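Local coordinates for CRISPR/cas2 protein (Pyrococcus horikoshii OT3, PDB 6K2E), which is a Cas2 protein of the CRISPR system, which probably binds nucleic acid and, as in relatives, takes part in acquiring new spacers, at residues 3-8 with 37-42; 22-27 with 46-51. All coordinates share one frame; numbering follows the deposited sequence.

Contact 1: residues 3-8 with 37-42; sequences HMYVIV and EGELSK
Y5 lays its ring over the backbone of G38, with G38 C lying 3.5 Å above the plane of the Y5 ring, offset toward its rim. From there its hydroxyl reaches OE1 of E37 and donates a hydrogen bond of 3.0 Å between Y5 OH and E37 OE1. The carboxylate is met on its anti side, 25° out of its plane, with OE1 itself lying at the edge of the ring. CG of Y5 stands anti to the backbone N (chi1 -160°), which carries the ring across the neighbouring strand. G38 suits this position, because its phi of 151° would jam a side chain against the preceding carbonyl. On the face that carries M4, V6 and L40, V6 CG2 packs against L40 CD1 at 3.9 Å, the two side chains crossing at about a right angle. M4, bent at chi2 and chi3, brings its CE to K42 CD.

Behind these contacts lies antiparallel pairing. M4 with L40 and V6 with G38 are hydrogen-bonded pairs, while Y5 with E39 and I7 with E37 are non-hydrogen-bonded ones. M4 N donates to L40 O at 3.1 Å, and L40 N returns a bond to M4 O at 3.0 Å. The other carboxylate oxygen of E37, OE2, forms a salt bridge with R31 and a hydrogen bond with Y65 of the second subunit. F72 meets the Y5 ring as well.

Shortening this tyrosine to an alanine would remove the ring from over G38 and is likely to leave E37 OE1 without its hydroxyl donor. With a tyrosine hydroxyl at OE1 and R31 and the neighbouring subunit at OE2, the buried E37 carboxylate is gripped at both oxygens, an arrangement likely to favour its ionised form and to link this strand pair to the dimer interface.

Contact 2: residues 22-27 with 46-51; sequences KLLKTY and YELEMR
The hydroxyl of Y27 is gripped by two side chains one turn apart on helix 46-51: it donates to E47 OE1, with 2.7 Å between Y27 OH and E47 OE1, and accepts from R51, whose NH1 lies 2.8 Å from Y27 OH. The second bond comes close to the guanidinium plane, 12° out of it, but is bent, at 149° about the hydrogen. E47 OE1 is approached from above its carboxylate plane. These two bonds fix the far end of the ring, while L48 holds its middle: L48 CB sits 4.0 Å from the ring centroid, nearly on the normal, in a CH-pi contact.

L48 CD1 then turns to L24 CD2 at 3.9 Å, as well as to L23 CG. L23 also lays CD1 over the face of the R51 guanidinium, 3.7 Å from R51 CZ, and the bend at chi3 (85°) helps fold the arginine back over this leucine. Leucines thus fill the seam beneath a polar rim.

The two helices run antiparallel, their axes 10.6 Å apart, and L24, Y27 and L48 also touch strand 35-41. Paired helices on one face of an antiparallel sheet are characteristic of the ferredoxin-like fold of Cas2 proteins.

In the fold
From the N terminus, strand 3-11 leads into helix 17-27, then strands 29-32 and 35-41, and then helix 42-55, before strand 61-67 joins the sheet on the other side of strand 3-11. Contact 1 closes the loop from the first strand to strand 35-41, which become neighbours in the sheet. Contact 2 closes the loop from the first helix to the second. Their segments alternate along the chain, so the two closures cross: helix 17-27 lies within the first, and strand 35-41 within the second. They also meet in space, V8 packing on L24 and L40 touching both Y27 and L48. Together they tie two adjacent strands to the helix pair lying across one face of the sheet.

Contact 1: residues 3-8 with 37-42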
ATOM      1  N   HIS A   3     -16.209 -13.115   1.435  1.00 57.12           N
ATOM      2  CA  HIS A   3     -15.302 -12.204   2.104  1.00 44.18           C
ATOM      3  C   HIS A   3     -14.011 -11.999   1.323  1.00 47.93           C
ATOM      4  O   HIS A   3     -13.541 -12.886   0.595  1.00 51.10           O
ATOM      5  CB  HIS A   3     -15.023 -12.694   3.518  1.00 38.39           C
ATOM      6  CG  HIS A   3     -15.904 -12.043   4.526  1.00 37.95           C
ATOM      7  ND1 HIS A   3     -17.275 -12.109   4.452  1.00 41.54           N
ATOM      8  CD2 HIS A   3     -15.619 -11.224   5.565  1.00 36.77           C
ATOM      9  CE1 HIS A   3     -17.799 -11.397   5.432  1.00 48.47           C
ATOM     10  NE2 HIS A   3     -16.815 -10.846   6.119  1.00 37.10           N
ATOM     11  N   MET A   4     -13.477 -10.785   1.450  1.00 38.11           N
ATOM     12  CA  MET A   4     -12.232 -10.391   0.810  1.00 43.09           C
ATOM     13  C   MET A   4     -11.310  -9.769   1.845  1.00 32.74           C
ATOM     14  O   MET A   4     -11.737  -9.400   2.940  1.00 32.23           O
ATOM     15  CB  MET A   4     -12.440  -9.386  -0.336  1.00 43.23           C
ATOM     16  CG  MET A   4     -12.922  -9.983  -1.657  1.00 49.56           C
ATOM     17  SD  MET A   4     -14.694  -9.950  -1.808  1.00 69.74           S
ATOM     18  CE  MET A   4     -14.976  -8.247  -1.314  1.00 47.95           C
ATOM     19  N   TYR A   5     -10.024  -9.709   1.513  1.00 28.68           N
ATOM     20  CA  TYR A   5      -9.059  -8.927   2.276  1.00 28.28           C
ATOM     21  C   TYR A   5      -8.637  -7.702   1.467  1.00 25.67           C
ATOM     22  O   TYR A   5      -8.428  -7.802   0.257  1.00 25.42           O
ATOM     23  CB  TYR A   5      -7.835  -9.777   2.647  1.00 26.20           C
ATOM     24  CG  TYR A   5      -7.045  -9.218   3.799  1.00 26.09           C
ATOM     25  CD1 TYR A   5      -5.955  -8.361   3.590  1.00 26.45           C
ATOM     26  CD2 TYR A   5      -7.388  -9.526   5.096  1.00 24.90           C
ATOM     27  CE1 TYR A   5      -5.241  -7.836   4.664  1.00 23.33           C
ATOM     28  CE2 TYR A   5      -6.670  -9.016   6.170  1.00 23.89           C
ATOM     29  CZ  TYR A   5      -5.616  -8.172   5.950  1.00 22.95           C
ATOM     30  OH  TYR A   5      -4.943  -7.686   7.035  1.00 23.59           O
ATOM     31  N   VAL A   6      -8.481  -6.549   2.131  1.00 23.52           N
ATOM     32  CA  VAL A   6      -8.100  -5.333   1.416  1.00 25.42           C
ATOM     33  C   VAL A   6      -6.885  -4.678   2.060  1.00 23.31           C
ATOM     34  O   VAL A   6      -6.667  -4.786   3.268  1.00 23.19           O
ATOM     35  CB  VAL A   6      -9.249  -4.303   1.308  1.00 22.76           C
ATOM     36  CG1 VAL A   6     -10.295  -4.774   0.321  1.00 20.13           C
ATOM     37  CG2 VAL A   6      -9.858  -4.037   2.650  1.00 28.16           C
ATOM     38  N   ILE A   7      -6.087  -3.998   1.232  1.00 22.18           N
ATOM     39  CA  ILE A   7      -5.015  -3.105   1.677  1.00 21.25           C
ATOM     40  C   ILE A   7      -5.280  -1.758   1.031  1.00 18.74           C
ATOM     41  O   ILE A   7      -5.427  -1.677  -0.193  1.00 21.14           O
ATOM     42  CB  ILE A   7      -3.607  -3.596   1.288  1.00 21.35           C
ATOM     43  CG1 ILE A   7      -3.279  -4.944   1.891  1.00 20.58           C
ATOM     44  CG2 ILE A   7      -2.539  -2.614   1.761  1.00 17.55           C
ATOM     45  CD1 ILE A   7      -1.961  -5.487   1.350  1.00 22.69           C
ATOM     46  N   VAL A   8      -5.407  -0.720   1.849  1.00 18.02           N
ATOM     47  CA  VAL A   8      -5.801   0.618   1.408  1.00 18.62           C
ATOM     48  C   VAL A   8      -4.656   1.586   1.664  1.00 18.94           C
ATOM     49  O   VAL A   8      -4.184   1.711   2.800  1.00 16.32           O
ATOM     50  CB  VAL A   8      -7.086   1.101   2.098  1.00 21.10           C
ATOM     51  CG1 VAL A   8      -7.286   2.576   1.880  1.00 17.71           C
ATOM     52  CG2 VAL A   8      -8.279   0.323   1.570  1.00 23.36           C
ATOM     53  N   GLU A  37      -5.633  -2.000   6.608  1.00 22.57           N
ATOM     54  CA  GLU A  37      -5.889  -3.322   6.051  1.00 23.47           C
ATOM     55  C   GLU A  37      -6.886  -4.077   6.916  1.00 22.40           C
ATOM     56  O   GLU A  37      -7.180  -3.684   8.045  1.00 21.20           O
ATOM     57  CB  GLU A  37      -4.592  -4.128   5.884  1.00 24.00           C
ATOM     58  CG  GLU A  37      -3.726  -4.192   7.120  1.00 24.09           C
ATOM     59  CD  GLU A  37      -2.424  -4.930   6.891  1.00 24.52           C
ATOM     60  OE1 GLU A  37      -2.457  -6.090   6.437  1.00 26.35           O
ATOM     61  OE2 GLU A  37      -1.363  -4.354   7.189  1.00 25.16           O
ATOM     62  N   GLY A  38      -7.431  -5.143   6.354  1.00 21.89           N
ATOM     63  CA  GLY A  38      -8.311  -6.023   7.098  1.00 22.19           C
ATOM     64  C   GLY A  38      -9.340  -6.695   6.212  1.00 24.25           C
ATOM     65  O   GLY A  38      -9.469  -6.411   5.023  1.00 24.58           O
ATOM     66  N   GLU A  39     -10.112  -7.573   6.846  1.00 25.24           N
ATOM     67  CA  GLU A  39     -11.188  -8.283   6.176  1.00 25.37           C
ATOM     68  C   GLU A  39     -12.414  -7.395   6.025  1.00 25.98           C
ATOM     69  O   GLU A  39     -12.776  -6.640   6.928  1.00 28.43           O
ATOM     70  CB  GLU A  39     -11.585  -9.508   6.983  1.00 33.95           C
ATOM     71  CG  GLU A  39     -10.883 -10.795   6.669  1.00 42.14           C
ATOM     72  CD  GLU A  39     -11.617 -11.944   7.309  1.00 50.52           C
ATOM     73  OE1 GLU A  39     -11.056 -12.594   8.217  1.00 42.94           O
ATOM     74  OE2 GLU A  39     -12.789 -12.153   6.922  1.00 51.21           O
ATOM     75  N   LEU A  40     -13.079  -7.524   4.896  1.00 25.29           N
ATOM     76  CA  LEU A  40     -14.298  -6.790   4.636  1.00 25.83           C
ATOM     77  C   LEU A  40     -15.239  -7.680   3.844  1.00 28.93           C
ATOM     78  O   LEU A  40     -14.811  -8.418   2.958  1.00 29.23           O
ATOM     79  CB  LEU A  40     -14.026  -5.513   3.850  1.00 29.18           C
ATOM     80  CG  LEU A  40     -13.551  -4.288   4.603  1.00 32.55           C
ATOM     81  CD1 LEU A  40     -13.476  -3.124   3.613  1.00 31.08           C
ATOM     82  CD2 LEU A  40     -14.471  -3.986   5.762  1.00 26.78           C
ATOM     83  N   SER A  41     -16.528  -7.563   4.127  1.00 37.47           N
ATOM     84  CA  SER A  41     -17.507  -8.191   3.267  1.00 36.26           C
ATOM     85  C   SER A  41     -17.674  -7.339   2.023  1.00 38.96           C
ATOM     86  O   SER A  41     -17.154  -6.225   1.927  1.00 44.27           O
ATOM     87  CB  SER A  41     -18.836  -8.329   3.995  1.00 34.87           C
ATOM     88  OG  SER A  41     -19.582  -7.131   3.860  1.00 34.29           O
ATOM     89  N   LYS A  42     -18.473  -7.822   1.082  1.00 43.47           N
ATOM     90  CA  LYS A  42     -18.583  -7.109  -0.177  1.00 36.11           C
ATOM     91  C   LYS A  42     -19.512  -5.915  -0.052  1.00 38.19           C
ATOM     92  O   LYS A  42     -19.265  -4.877  -0.672  1.00 37.13           O
ATOM     93  CB  LYS A  42     -19.086  -8.063  -1.252  1.00 38.09           C
ATOM     94  CG  LYS A  42     -18.760  -7.663  -2.648  1.00 41.35           C
ATOM     95  CD  LYS A  42     -18.265  -8.832  -3.457  1.00 49.64           C
ATOM     96  CE  LYS A  42     -19.092 -10.107  -3.310  1.00 65.72           C
ATOM     97  NZ  LYS A  42     -18.266 -11.344  -3.550  1.00 66.69           N
TER

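Contact 2: residues 22-27 with 46-51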
ATOM      1  N   LYS A  22     -10.425   8.765   9.676  1.00 30.78           N
ATOM      2  CA  LYS A  22     -11.469   8.345  10.613  1.00 27.95           C
ATOM      3  C   LYS A  22     -12.429   7.364   9.954  1.00 26.78           C
ATOM      4  O   LYS A  22     -12.831   6.365  10.571  1.00 27.72           O
ATOM      5  CB  LYS A  22     -12.239   9.562  11.145  1.00 26.28           C
ATOM      6  CG  LYS A  22     -11.522  10.328  12.253  1.00 33.41           C
ATOM      7  CD  LYS A  22     -12.445  11.318  12.958  1.00 42.72           C
ATOM      8  CE  LYS A  22     -11.698  12.109  14.045  1.00 51.45           C
ATOM      9  NZ  LYS A  22     -10.767  11.262  14.852  1.00 55.24           N
ATOM     10  N   LEU A  23     -12.731   7.602   8.674  1.00 25.32           N
ATOM     11  CA  LEU A  23     -13.594   6.713   7.910  1.00 25.56           C
ATOM     12  C   LEU A  23     -12.956   5.340   7.727  1.00 30.75           C
ATOM     13  O   LEU A  23     -13.627   4.313   7.946  1.00 32.98           O
ATOM     14  CB  LEU A  23     -13.906   7.356   6.561  1.00 23.75           C
ATOM     15  CG  LEU A  23     -14.658   6.494   5.561  1.00 32.42           C
ATOM     16  CD1 LEU A  23     -16.029   6.111   6.111  1.00 28.44           C
ATOM     17  CD2 LEU A  23     -14.760   7.179   4.191  1.00 26.73           C
ATOM     18  N   LEU A  24     -11.645   5.302   7.405  1.00 30.62           N
ATOM     19  CA  LEU A  24     -10.965   4.020   7.260  1.00 27.44           C
ATOM     20  C   LEU A  24     -10.782   3.290   8.588  1.00 28.14           C
ATOM     21  O   LEU A  24     -10.640   2.063   8.573  1.00 28.66           O
ATOM     22  CB  LEU A  24      -9.615   4.214   6.591  1.00 25.27           C
ATOM     23  CG  LEU A  24      -9.639   4.489   5.091  1.00 24.93           C
ATOM     24  CD1 LEU A  24      -8.302   5.033   4.570  1.00 19.71           C
ATOM     25  CD2 LEU A  24     -10.049   3.238   4.339  1.00 24.94           C
ATOM     26  N   LYS A  25     -10.794   3.998   9.731  1.00 28.34           N
ATOM     27  CA  LYS A  25     -10.642   3.315  11.020  1.00 31.69           C
ATOM     28  C   LYS A  25     -11.941   2.656  11.487  1.00 31.58           C
ATOM     29  O   LYS A  25     -11.898   1.702  12.270  1.00 31.71           O
ATOM     30  CB  LYS A  25     -10.107   4.288  12.088  1.00 31.61           C
ATOM     31  CG  LYS A  25      -9.717   3.653  13.481  1.00 43.85           C
ATOM     32  CD  LYS A  25      -8.183   3.663  13.819  1.00 41.71           C
ATOM     33  CE  LYS A  25      -7.787   2.559  14.862  1.00 44.59           C
ATOM     34  NZ  LYS A  25      -7.305   1.223  14.303  1.00 41.14           N
ATOM     35  N   THR A  26     -13.093   3.116  10.995  1.00 28.00           N
ATOM     36  CA  THR A  26     -14.346   2.408  11.233  1.00 26.13           C
ATOM     37  C   THR A  26     -14.338   1.002  10.616  1.00 31.17           C
ATOM     38  O   THR A  26     -14.861   0.066  11.228  1.00 32.47           O
ATOM     39  CB  THR A  26     -15.559   3.248  10.778  1.00 28.96           C
ATOM     40  OG1 THR A  26     -15.424   3.639   9.416  1.00 38.16           O
ATOM     41  CG2 THR A  26     -15.622   4.482  11.621  1.00 21.94           C
ATOM     42  N   TYR A  27     -13.782   0.834   9.403  1.00 30.80           N
ATOM     43  CA  TYR A  27     -13.863  -0.468   8.744  1.00 26.80           C
ATOM     44  C   TYR A  27     -12.618  -1.311   8.921  1.00 24.82           C
ATOM     45  O   TYR A  27     -12.727  -2.538   8.888  1.00 31.06           O
ATOM     46  CB  TYR A  27     -14.106  -0.321   7.238  1.00 25.93           C
ATOM     47  CG  TYR A  27     -15.399   0.335   6.845  1.00 27.92           C
ATOM     48  CD1 TYR A  27     -15.509   1.719   6.845  1.00 30.13           C
ATOM     49  CD2 TYR A  27     -16.512  -0.418   6.465  1.00 31.46           C
ATOM     50  CE1 TYR A  27     -16.672   2.345   6.489  1.00 28.98           C
ATOM     51  CE2 TYR A  27     -17.700   0.206   6.104  1.00 32.09           C
ATOM     52  CZ  TYR A  27     -17.762   1.596   6.125  1.00 32.70           C
ATOM     53  OH  TYR A  27     -18.895   2.288   5.782  1.00 37.18           O
ATOM     54  N   TYR A  46     -18.135  -2.030  -0.615  1.00 31.85           N
ATOM     55  CA  TYR A  46     -18.868  -1.065  -1.425  1.00 31.62           C
ATOM     56  C   TYR A  46     -19.329   0.134  -0.603  1.00 34.55           C
ATOM     57  O   TYR A  46     -19.433   1.240  -1.149  1.00 36.54           O
ATOM     58  CB  TYR A  46     -20.056  -1.734  -2.106  1.00 29.86           C
ATOM     59  CG  TYR A  46     -19.737  -2.362  -3.449  1.00 32.72           C
ATOM     60  CD1 TYR A  46     -19.640  -1.591  -4.596  1.00 32.10           C
ATOM     61  CD2 TYR A  46     -19.542  -3.742  -3.567  1.00 33.37           C
ATOM     62  CE1 TYR A  46     -19.350  -2.175  -5.826  1.00 34.75           C
ATOM     63  CE2 TYR A  46     -19.260  -4.336  -4.780  1.00 31.22           C
ATOM     64  CZ  TYR A  46     -19.164  -3.553  -5.912  1.00 37.57           C
ATOM     65  OH  TYR A  46     -18.877  -4.149  -7.126  1.00 35.61           O
ATOM     66  N   GLU A  47     -19.615  -0.056   0.695  1.00 25.62           N
ATOM     67  CA  GLU A  47     -20.020   1.080   1.523  1.00 30.90           C
ATOM     68  C   GLU A  47     -18.850   2.018   1.794  1.00 33.62           C
ATOM     69  O   GLU A  47     -18.997   3.246   1.713  1.00 32.58           O
ATOM     70  CB  GLU A  47     -20.630   0.585   2.836  1.00 31.06           C
ATOM     71  CG  GLU A  47     -21.416   1.633   3.640  1.00 31.02           C
ATOM     72  CD  GLU A  47     -21.927   1.078   4.974  1.00 39.74           C
ATOM     73  OE1 GLU A  47     -21.096   0.647   5.800  1.00 36.45           O
ATOM     74  OE2 GLU A  47     -23.161   1.045   5.192  1.00 46.56           O
ATOM     75  N   LEU A  48     -17.677   1.443   2.071  1.00 32.36           N
ATOM     76  CA  LEU A  48     -16.465   2.212   2.308  1.00 26.28           C
ATOM     77  C   LEU A  48     -16.063   3.000   1.078  1.00 30.80           C
ATOM     78  O   LEU A  48     -15.704   4.179   1.180  1.00 29.74           O
ATOM     79  CB  LEU A  48     -15.342   1.265   2.710  1.00 25.96           C
ATOM     80  CG  LEU A  48     -13.946   1.860   2.760  1.00 26.51           C
ATOM     81  CD1 LEU A  48     -13.867   2.955   3.830  1.00 30.92           C
ATOM     82  CD2 LEU A  48     -12.965   0.761   3.033  1.00 28.80           C
ATOM     83  N   GLU A  49     -16.141   2.365  -0.096  1.00 32.16           N
ATOM     84  CA  GLU A  49     -15.751   3.015  -1.339  1.00 25.90           C
ATOM     85  C   GLU A  49     -16.683   4.160  -1.682  1.00 30.21           C
ATOM     86  O   GLU A  49     -16.233   5.204  -2.165  1.00 33.72           O
ATOM     87  CB  GLU A  49     -15.740   1.994  -2.460  1.00 24.65           C
ATOM     88  CG  GLU A  49     -15.041   2.481  -3.681  1.00 25.50           C
ATOM     89  CD  GLU A  49     -15.998   2.987  -4.694  1.00 27.84           C
ATOM     90  OE1 GLU A  49     -17.206   2.737  -4.523  1.00 30.56           O
ATOM     91  OE2 GLU A  49     -15.547   3.657  -5.636  1.00 32.37           O
ATOM     92  N   MET A  50     -17.983   3.982  -1.427  1.00 36.13           N
ATOM     93  CA  MET A  50     -18.951   5.049  -1.653  1.00 35.97           C
ATOM     94  C   MET A  50     -18.708   6.215  -0.699  1.00 34.22           C
ATOM     95  O   MET A  50     -18.789   7.379  -1.097  1.00 31.18           O
ATOM     96  CB  MET A  50     -20.378   4.507  -1.508  1.00 35.62           C
ATOM     97  CG  MET A  50     -21.496   5.548  -1.735  1.00 45.76           C
ATOM     98  SD  MET A  50     -22.168   6.263  -0.204  1.00 67.75           S
ATOM     99  CE  MET A  50     -23.875   6.607  -0.646  1.00 58.82           C
ATOM    100  N   ARG A  51     -18.425   5.922   0.564  1.00 29.66           N
ATOM    101  CA  ARG A  51     -18.164   7.005   1.496  1.00 31.50           C
ATOM    102  C   ARG A  51     -16.812   7.667   1.219  1.00 36.65           C
ATOM    103  O   ARG A  51     -16.687   8.891   1.370  1.00 35.50           O
ATOM    104  CB  ARG A  51     -18.272   6.477   2.929  1.00 28.55           C
ATOM    105  CG  ARG A  51     -19.727   6.233   3.351  1.00 31.40           C
ATOM    106  CD  ARG A  51     -19.858   5.441   4.646  1.00 31.41           C
ATOM    107  NE  ARG A  51     -19.781   6.321   5.810  1.00 39.37           N
ATOM    108  CZ  ARG A  51     -19.584   5.901   7.057  1.00 42.91           C
ATOM    109  NH1 ARG A  51     -19.454   4.603   7.312  1.00 40.07           N
ATOM    110  NH2 ARG A  51     -19.500   6.778   8.051  1.00 35.01           N
TER